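Local coordinates for DELTA1-pyrroline-2-carboxylate reductase (Thermococcus litoralis DSM 5473, PDB 6T3E), which catalyses the reduction of delta1-pyrroline-2-carboxylate to L-proline, with a reduced nicotinamide dinucleotide as hydride donor, at residues I37-V42 and T131-G136; V60-I65 and L274-D279; A147-K152 and E172-E177. All coordinates share one frame; numbering follows the deposited sequence.

Contacts 1 and 2 both reach the bound proline, from opposite sides of the chain's centre; their own centres lie about 22 Å apart. Their segments alternate along the chain: 37-42, 60-65, 131-136, then 274-279. Contact 2 joins strand 58-68 of the mixed sheet to the C-terminal end of helix 270-276, which belongs to the parallel-sheet part of the chain, so the bound proline lies where the two parts meet. Contact 3 comes after contact 1 has closed and is nested inside the loop that contact 2 closes. Its loop 147-152 follows directly on helix 128-146, which supplies segment 131-136. Contacts 1 and 3 have centres about 18 Å apart and touch where K40 packs on E172.

Contact 1 of 3, residues I37-V42 and T131-G136; sequences ISMKEV and TAMRTG. With NAI (1,4-dihydronicotinamide adenine dinucleotide), chain F; PRO (proline), chain E.
M133 pushes its methyl group into the first turn of helix 39-54, where it is held on several sides. M133 CE lies 3.6 Å from M39 N, close to the carbonyl carbon of S38, and V42 CG2 stands 3.9 Å from M133 CE. The M133 chain is bent at every step, with CG anti to the carbonyl carbon (chi1 -65°), and this curl lets a flexible thioether fit the uneven surface of the turn. M39 answers from the other helix: M39 CE sits 4.0 Å from M133 CE and 3.5 Å from the backbone oxygen M133 O, while its sulfur rests against the backbone of G136, where no side chain intervenes. Beta-branched V42, a compact group, lays CG1 4.0 Å from R134 CA.

This apolar seam is buried; the other face of the turn is looser. S38, at the N-cap position, has its CB directed away from helix 128-146, and exposed K40 pairs with E44 instead of reaching across.

The far face of helix 128-146 is polar. T135 OG1 donates to T131 O at 2.7 Å, one turn back, and receives R134 NE at 3.2 Å. R134 then sends NH2 to the proline carboxylate, 2.9 Å from PRO O and in the guanidinium plane (N-H...O 156°), while salt bridges to E326 and D327 probably offset its charge. A helix with methionine packing behind and arginine and threonine in front, facing proline and nicotinamide, forms one wall of the active-site cleft in this member of the ornithine cyclodeaminase/mu-crystallin family.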
# COMPACT_ATOMS: atom_id res chain seq x y z
N ILE B 37 -13.84 -19.97 6.22
CA ILE B 37 -14.59 -19.45 5.08
C ILE B 37 -14.78 -20.49 3.98
O ILE B 37 -13.89 -21.29 3.69
CB ILE B 37 -13.91 -18.19 4.52
CG1 ILE B 37 -12.51 -18.53 4.04
CG2 ILE B 37 -13.81 -17.15 5.60
CD1 ILE B 37 -11.66 -17.31 3.75
N SER B 38 -15.95 -20.45 3.34
CA SER B 38 -16.34 -21.31 2.24
C SER B 38 -16.70 -20.44 1.04
O SER B 38 -16.91 -19.23 1.18
CB SER B 38 -17.53 -22.19 2.61
OG SER B 38 -18.68 -21.39 2.88
N MET B 39 -16.77 -21.05 -0.14
CA MET B 39 -16.95 -20.25 -1.36
C MET B 39 -18.35 -19.65 -1.47
O MET B 39 -18.50 -18.52 -1.95
CB MET B 39 -16.62 -21.10 -2.59
CG MET B 39 -16.60 -20.36 -3.94
SD MET B 39 -15.44 -18.98 -4.10
CE MET B 39 -13.89 -19.80 -4.45
N LYS B 40 -19.37 -20.36 -0.98
CA LYS B 40 -20.72 -19.81 -1.02
C LYS B 40 -20.81 -18.52 -0.21
O LYS B 40 -21.46 -17.55 -0.63
CB LYS B 40 -21.73 -20.83 -0.50
CG LYS B 40 -23.16 -20.40 -0.64
CD LYS B 40 -24.11 -21.52 -0.24
CE LYS B 40 -25.41 -20.95 0.28
NZ LYS B 40 -25.26 -19.51 0.65
N GLU B 41 -20.15 -18.49 0.95
CA GLU B 41 -20.09 -17.27 1.76
C GLU B 41 -19.34 -16.16 1.02
O GLU B 41 -19.79 -15.00 1.00
CB GLU B 41 -19.43 -17.57 3.10
CG GLU B 41 -20.41 -18.01 4.17
CD GLU B 41 -19.73 -18.53 5.43
OE1 GLU B 41 -20.42 -18.67 6.47
OE2 GLU B 41 -18.50 -18.80 5.38
N VAL B 42 -18.19 -16.48 0.42
CA VAL B 42 -17.36 -15.48 -0.25
C VAL B 42 -18.08 -14.91 -1.46
O VAL B 42 -17.95 -13.72 -1.76
CB VAL B 42 -16.00 -16.08 -0.64
CG1 VAL B 42 -15.06 -14.99 -1.15
CG2 VAL B 42 -15.36 -16.75 0.56
N THR B 131 -6.80 -14.62 -1.48
CA THR B 131 -6.71 -14.13 -2.85
C THR B 131 -7.37 -15.10 -3.82
O THR B 131 -8.22 -14.71 -4.63
CB THR B 131 -5.24 -13.96 -3.24
OG1 THR B 131 -4.62 -12.97 -2.40
CG2 THR B 131 -5.11 -13.55 -4.71
N ALA B 132 -7.08 -16.40 -3.67
CA ALA B 132 -7.70 -17.39 -4.53
C ALA B 132 -9.21 -17.47 -4.29
O ALA B 132 -9.99 -17.59 -5.24
CB ALA B 132 -7.03 -18.75 -4.32
N MET B 133 -9.64 -17.40 -3.02
CA MET B 133 -11.07 -17.49 -2.73
C MET B 133 -11.82 -16.29 -3.31
O MET B 133 -12.81 -16.45 -4.02
CB MET B 133 -11.30 -17.61 -1.22
CG MET B 133 -10.76 -18.92 -0.61
SD MET B 133 -11.71 -20.41 -1.06
CE MET B 133 -13.35 -19.96 -0.50
N ARG B 134 -11.32 -15.07 -3.05
CA ARG B 134 -12.02 -13.88 -3.52
C ARG B 134 -11.99 -13.75 -5.04
O ARG B 134 -12.92 -13.18 -5.63
CB ARG B 134 -11.42 -12.63 -2.87
CG ARG B 134 -10.01 -12.31 -3.34
CD ARG B 134 -9.94 -11.00 -4.05
NE ARG B 134 -9.14 -11.06 -5.27
CZ ARG B 134 -8.28 -10.13 -5.63
NH1 ARG B 134 -8.09 -9.06 -4.88
NH2 ARG B 134 -7.59 -10.26 -6.75
N THR B 135 -10.94 -14.27 -5.69
CA THR B 135 -10.87 -14.23 -7.14
C THR B 135 -11.88 -15.18 -7.77
O THR B 135 -12.58 -14.82 -8.72
CB THR B 135 -9.46 -14.59 -7.60
OG1 THR B 135 -8.53 -13.62 -7.10
CG2 THR B 135 -9.39 -14.63 -9.12
N GLY B 136 -11.98 -16.41 -7.25
CA GLY B 136 -12.99 -17.33 -7.74
C GLY B 136 -14.40 -16.81 -7.50
O GLY B 136 -15.26 -16.91 -8.38
PA NAI F . -0.05 -20.60 -11.21
O1A NAI F . 1.39 -20.46 -11.64
O2A NAI F . -0.11 -21.40 -9.92
O5B NAI F . -1.00 -21.27 -12.37
C5B NAI F . -0.78 -20.74 -13.68
C4B NAI F . -1.09 -21.88 -14.74
O4B NAI F . -1.09 -21.39 -15.94
C3B NAI F . 0.04 -22.93 -14.71
O3B NAI F . -0.49 -24.14 -14.42
C2B NAI F . 0.66 -22.86 -16.12
O2B NAI F . 1.22 -24.21 -16.53
C1B NAI F . -0.36 -22.52 -16.85
N9A NAI F . 0.03 -21.95 -18.11
C8A NAI F . 0.93 -20.96 -18.22
N7A NAI F . 1.06 -20.68 -19.51
C5A NAI F . 0.24 -21.48 -20.20
C6A NAI F . 0.01 -21.58 -21.56
N6A NAI F . 0.56 -20.88 -22.70
N1A NAI F . -0.86 -22.48 -22.02
C2A NAI F . -1.52 -23.27 -21.15
N3A NAI F . -1.29 -23.17 -19.81
C4A NAI F . -0.40 -22.27 -19.35
O3 NAI F . -0.61 -19.05 -10.97
PN NAI F . -2.17 -18.70 -10.53
O1N NAI F . -2.10 -18.37 -9.05
O2N NAI F . -3.10 -19.85 -10.83
O5D NAI F . -2.67 -17.40 -11.37
C5D NAI F . -3.21 -17.62 -12.62
C4D NAI F . -3.40 -16.25 -13.32
O4D NAI F . -4.32 -15.52 -12.73
C3D NAI F . -2.09 -15.44 -13.23
O3D NAI F . -1.88 -14.79 -14.43
C2D NAI F . -2.37 -14.39 -12.14
O2D NAI F . -1.44 -13.20 -12.37
C1D NAI F . -3.63 -14.11 -12.33
N1N NAI F . -4.25 -13.62 -11.09
C2N NAI F . -5.20 -12.53 -11.11
C3N NAI F . -6.19 -12.34 -9.92
C7N NAI F . -7.54 -11.66 -10.28
O7N NAI F . -7.74 -11.40 -11.40
N7N NAI F . -8.53 -11.35 -9.22
C4N NAI F . -6.16 -13.28 -8.74
C5N NAI F . -4.82 -14.02 -8.58
C6N NAI F . -3.92 -14.23 -9.81
N PRO E . -3.39 -9.82 -9.52
CA PRO E . -3.77 -10.64 -8.37
C PRO E . -4.59 -9.90 -7.31
O PRO E . -5.21 -8.86 -7.56
CB PRO E . -2.42 -11.06 -7.80
CG PRO E . -1.53 -11.17 -9.00
CD PRO E . -2.04 -10.17 -10.02
OXT PRO E . -4.64 -10.35 -6.16

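Contact 2 of 3, residues V60-I65 and L274-D279; sequences VPLRTI and LNESGD. With PRO (proline), chain E.
R63 NH2 is shared by two acceptors, E276 OE1 at 2.8 Å and the backbone oxygen of V321. The neighbouring nitrogen completes the grip: R63 NE reaches E276 OE2 at 2.8 Å, so the guanidinium meets the carboxylate side-on with one N-H for each oxygen. Both oxygens lie near the guanidinium plane, yet they are met from above the carboxylate plane, and the two flat groups are turned 32° against each other. Arginine suits the place because, with NE and NH2 on the glutamate, R63 NH1 can still donate to PRO O at 2.7 Å (N-H...O 137°). E276 thus acts as a second-shell residue that fixes the rotation of the group holding the bound proline, and its negative charge probably offsets that of R63. The R63 chain leaves the backbone with CG between N and the carbonyl carbon (chi1 62°), then runs extended to NE, which carries the guanidinium over to the carboxylate.

Apolar branches pack against one oxygen of the bridge. L62 CD1 lies 3.9 Å from E276 OE2, and I65 CD1 comes to 4.0 Å of the same oxygen. Farther along, L62 CD2 touches the amide carbon N275 CG, whose nitrogen is occupied by E271 O. Strand 58-68 of the mixed sheet and the end of helix 270-276 are thereby linked beside the bound proline, a carboxylate-binding arginine locked by glutamate at the proline pocket.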
# COMPACT_ATOMS: atom_id res chain seq x y z
N VAL B 60 -11.80 3.07 -3.24
CA VAL B 60 -10.85 2.16 -3.89
C VAL B 60 -9.94 2.95 -4.82
O VAL B 60 -10.18 3.01 -6.03
CB VAL B 60 -11.57 1.06 -4.69
CG1 VAL B 60 -10.62 -0.14 -4.91
CG2 VAL B 60 -12.85 0.65 -4.00
N PRO B 61 -8.88 3.57 -4.29
CA PRO B 61 -7.89 4.19 -5.16
C PRO B 61 -7.23 3.11 -5.99
O PRO B 61 -7.16 1.95 -5.59
CB PRO B 61 -6.91 4.83 -4.18
CG PRO B 61 -7.03 3.98 -2.95
CD PRO B 61 -8.44 3.53 -2.88
N LEU B 62 -6.75 3.49 -7.17
CA LEU B 62 -6.11 2.51 -8.03
C LEU B 62 -4.90 1.90 -7.33
O LEU B 62 -4.15 2.60 -6.64
CB LEU B 62 -5.71 3.17 -9.35
CG LEU B 62 -5.00 2.33 -10.42
CD1 LEU B 62 -5.92 1.23 -10.93
CD2 LEU B 62 -4.58 3.24 -11.56
N ARG B 63 -4.76 0.58 -7.43
CA ARG B 63 -3.67 -0.10 -6.74
C ARG B 63 -2.31 0.32 -7.31
O ARG B 63 -2.19 0.67 -8.49
CB ARG B 63 -3.81 -1.63 -6.84
CG ARG B 63 -3.75 -2.21 -8.27
CD ARG B 63 -3.78 -3.75 -8.23
NE ARG B 63 -4.23 -4.35 -9.48
CZ ARG B 63 -4.63 -5.61 -9.61
NH1 ARG B 63 -4.65 -6.42 -8.57
NH2 ARG B 63 -5.03 -6.07 -10.79
N THR B 64 -1.30 0.28 -6.45
CA THR B 64 0.06 0.64 -6.81
C THR B 64 0.83 -0.62 -7.19
O THR B 64 0.84 -1.60 -6.43
CB THR B 64 0.73 1.36 -5.64
OG1 THR B 64 0.05 2.60 -5.40
CG2 THR B 64 2.19 1.64 -5.93
N ILE B 65 1.44 -0.62 -8.37
CA ILE B 65 2.20 -1.77 -8.86
C ILE B 65 3.67 -1.37 -8.98
O ILE B 65 4.01 -0.42 -9.69
CB ILE B 65 1.67 -2.28 -10.21
CG1 ILE B 65 0.19 -2.62 -10.10
CG2 ILE B 65 2.46 -3.51 -10.66
CD1 ILE B 65 -0.35 -3.32 -11.31
N LEU B 274 -8.54 -1.16 -17.70
CA LEU B 274 -7.99 -0.26 -18.72
C LEU B 274 -6.57 0.19 -18.42
O LEU B 274 -5.87 0.63 -19.33
CB LEU B 274 -8.88 0.97 -18.87
CG LEU B 274 -10.23 0.79 -19.56
CD1 LEU B 274 -11.14 1.97 -19.26
CD2 LEU B 274 -10.04 0.64 -21.03
N ASN B 275 -6.15 0.14 -17.16
CA ASN B 275 -4.79 0.52 -16.78
C ASN B 275 -3.84 -0.66 -16.65
O ASN B 275 -2.62 -0.44 -16.60
CB ASN B 275 -4.81 1.29 -15.45
CG ASN B 275 -5.17 2.75 -15.62
OD1 ASN B 275 -4.30 3.60 -15.87
ND2 ASN B 275 -6.45 3.06 -15.49
N GLU B 276 -4.35 -1.89 -16.51
CA GLU B 276 -3.48 -2.99 -16.13
C GLU B 276 -3.54 -4.19 -17.07
O GLU B 276 -2.57 -4.94 -17.17
CB GLU B 276 -3.80 -3.47 -14.70
CG GLU B 276 -3.76 -2.39 -13.62
CD GLU B 276 -4.45 -2.83 -12.32
OE1 GLU B 276 -5.25 -3.80 -12.37
OE2 GLU B 276 -4.20 -2.22 -11.25
N SER B 277 -4.66 -4.38 -17.77
CA SER B 277 -4.92 -5.63 -18.49
C SER B 277 -4.52 -5.51 -19.95
O SER B 277 -5.20 -4.84 -20.73
CB SER B 277 -6.38 -6.04 -18.38
OG SER B 277 -6.57 -7.25 -19.10
N GLY B 278 -3.45 -6.21 -20.34
CA GLY B 278 -3.10 -6.28 -21.74
C GLY B 278 -4.15 -6.96 -22.59
O GLY B 278 -4.24 -6.67 -23.79
N ASP B 279 -4.95 -7.84 -21.99
CA ASP B 279 -6.05 -8.49 -22.71
C ASP B 279 -7.00 -7.47 -23.33
O ASP B 279 -7.67 -7.76 -24.32
CB ASP B 279 -6.81 -9.43 -21.77
CG ASP B 279 -6.17 -10.81 -21.66
OD1 ASP B 279 -6.08 -11.50 -22.71
OD2 ASP B 279 -5.76 -11.21 -20.53
N PRO E . -3.39 -9.82 -9.52
CA PRO E . -3.77 -10.64 -8.37
C PRO E . -4.59 -9.90 -7.31
O PRO E . -5.21 -8.86 -7.56
CB PRO E . -2.42 -11.06 -7.80
CG PRO E . -1.53 -11.17 -9.00
CD PRO E . -2.04 -10.17 -10.02
OXT PRO E . -4.64 -10.35 -6.16

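Contact 3 of 3, residues A147-K152 and E172-E177; sequences ARKDSK and EVRNIE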
# COMPACT_ATOMS: atom_id res chain seq x y z
N ALA B 147 -23.64 -16.17 -17.53
CA ALA B 147 -23.55 -17.50 -18.11
C ALA B 147 -24.93 -18.08 -18.33
O ALA B 147 -25.88 -17.77 -17.60
CB ALA B 147 -22.73 -18.44 -17.20
N ARG B 148 -25.05 -18.93 -19.35
CA ARG B 148 -26.30 -19.63 -19.59
C ARG B 148 -26.63 -20.48 -18.37
O ARG B 148 -25.76 -21.12 -17.79
CB ARG B 148 -26.19 -20.51 -20.83
CG ARG B 148 -26.48 -19.81 -22.15
CD ARG B 148 -26.47 -20.80 -23.33
NE ARG B 148 -25.14 -21.29 -23.70
CZ ARG B 148 -24.70 -22.54 -23.50
NH1 ARG B 148 -23.47 -22.89 -23.88
NH2 ARG B 148 -25.50 -23.43 -22.93
N LYS B 149 -27.90 -20.44 -17.96
CA LYS B 149 -28.32 -21.20 -16.78
C LYS B 149 -28.24 -22.70 -17.03
O LYS B 149 -28.07 -23.47 -16.08
CB LYS B 149 -29.73 -20.78 -16.37
CG LYS B 149 -29.75 -19.79 -15.22
CD LYS B 149 -31.15 -19.33 -14.92
CE LYS B 149 -31.15 -18.15 -13.97
NZ LYS B 149 -31.05 -18.61 -12.56
N ASP B 150 -28.34 -23.13 -18.29
CA ASP B 150 -28.26 -24.54 -18.63
C ASP B 150 -26.84 -24.98 -18.98
O ASP B 150 -26.67 -26.00 -19.65
CB ASP B 150 -29.23 -24.86 -19.78
CG ASP B 150 -28.93 -24.06 -21.05
OD1 ASP B 150 -28.15 -23.09 -20.99
OD2 ASP B 150 -29.51 -24.41 -22.10
N SER B 151 -25.83 -24.26 -18.50
CA SER B 151 -24.44 -24.64 -18.78
C SER B 151 -24.07 -25.88 -17.97
O SER B 151 -24.31 -25.93 -16.76
CB SER B 151 -23.50 -23.49 -18.42
OG SER B 151 -23.86 -22.27 -19.05
N LYS B 152 -23.50 -26.89 -18.63
CA LYS B 152 -23.09 -28.10 -17.92
C LYS B 152 -21.63 -28.47 -18.13
O LYS B 152 -21.05 -29.13 -17.26
CB LYS B 152 -23.99 -29.30 -18.26
CG LYS B 152 -24.54 -29.41 -19.69
CD LYS B 152 -24.77 -30.89 -20.05
CE LYS B 152 -25.23 -31.15 -21.50
NZ LYS B 152 -26.66 -30.84 -21.77
N GLU B 172 -20.64 -23.63 -7.80
CA GLU B 172 -21.60 -23.15 -6.81
C GLU B 172 -22.74 -22.39 -7.47
O GLU B 172 -23.80 -22.23 -6.86
CB GLU B 172 -20.91 -22.28 -5.77
CG GLU B 172 -20.08 -23.06 -4.74
CD GLU B 172 -20.93 -23.71 -3.66
OE1 GLU B 172 -22.11 -23.30 -3.51
OE2 GLU B 172 -20.43 -24.62 -2.96
N VAL B 173 -22.55 -21.95 -8.71
CA VAL B 173 -23.48 -21.06 -9.38
C VAL B 173 -24.22 -21.74 -10.53
O VAL B 173 -25.32 -21.28 -10.89
CB VAL B 173 -22.73 -19.80 -9.86
CG1 VAL B 173 -23.37 -19.15 -11.07
CG2 VAL B 173 -22.58 -18.80 -8.71
N ARG B 174 -23.70 -22.84 -11.07
CA ARG B 174 -24.31 -23.54 -12.19
C ARG B 174 -24.33 -25.04 -11.91
O ARG B 174 -23.65 -25.54 -11.01
CB ARG B 174 -23.57 -23.24 -13.50
CG ARG B 174 -23.72 -21.79 -13.95
CD ARG B 174 -25.13 -21.51 -14.43
NE ARG B 174 -25.28 -20.17 -14.99
CZ ARG B 174 -25.88 -19.16 -14.36
NH1 ARG B 174 -26.39 -19.34 -13.15
NH2 ARG B 174 -25.98 -17.96 -14.94
N ASN B 175 -25.17 -25.77 -12.65
CA ASN B 175 -25.26 -27.23 -12.50
C ASN B 175 -24.26 -27.90 -13.44
O ASN B 175 -24.61 -28.65 -14.35
CB ASN B 175 -26.69 -27.71 -12.75
CG ASN B 175 -27.60 -27.53 -11.53
OD1 ASN B 175 -27.27 -27.94 -10.42
ND2 ASN B 175 -28.76 -26.91 -11.75
N ILE B 176 -22.97 -27.64 -13.18
CA ILE B 176 -21.90 -28.16 -14.01
C ILE B 176 -21.85 -29.68 -13.88
O ILE B 176 -21.95 -30.23 -12.78
CB ILE B 176 -20.57 -27.51 -13.61
CG1 ILE B 176 -20.72 -25.99 -13.60
CG2 ILE B 176 -19.46 -27.89 -14.57
CD1 ILE B 176 -20.85 -25.38 -14.98
N GLU B 177 -21.69 -30.37 -15.01
CA GLU B 177 -21.63 -31.82 -15.02
C GLU B 177 -20.25 -32.37 -15.34
O GLU B 177 -19.84 -33.37 -14.75
CB GLU B 177 -22.62 -32.38 -16.05
CG GLU B 177 -23.95 -32.81 -15.48
CD GLU B 177 -25.04 -32.82 -16.52
OE1 GLU B 177 -24.76 -33.27 -17.65
OE2 GLU B 177 -26.17 -32.38 -16.21
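R174 leans across from the end of helix 161-173 to the loop A147-K152, at the base of a beta-alpha-beta crossover of Rossmann type: the two segments lead into the neighbouring parallel strands 153-157 and 178-182.

Side-chain hydrogen bonds come first. R174 NH2 donates to A147 O at 2.7 Å, from above the carbonyl plane, and also serves K144 O, so it ties down the end of helix 128-146. R174 NE adds a weak bond to R148 O at 3.0 Å, and NH1 turns back to V173 O. The bend that allows this lies at chi2 (-70°), beyond which the chain runs straight to NE. A leucine here would probably leave A147 O without this donor and free the loop to shift against the helix end. R148 O is further held by S151, whose OG lies 2.6 Å away and whose N also bonds to it, closing the type I turn from R148 to S151; a serine suits a place where a short hydroxyl side chain can hydrogen-bond to a backbone oxygen of its own turn.

Packing is the second kind. K149 CA lies over one face of the R174 guanidinium, toward its rim, and the small methyl A147 CB lies against R174 NE at 3.8 Å. K152 CD stands 3.4 Å from E177 OE1, the aliphatic part of the lysine running past the glutamate.

Backbone pairing finishes the contact. I176 CA makes a C-H...O contact with K152 O, and E177 N donates a hydrogen bond to the same oxygen, K152 O, at 2.6 Å, in the carbonyl plane on a lone pair.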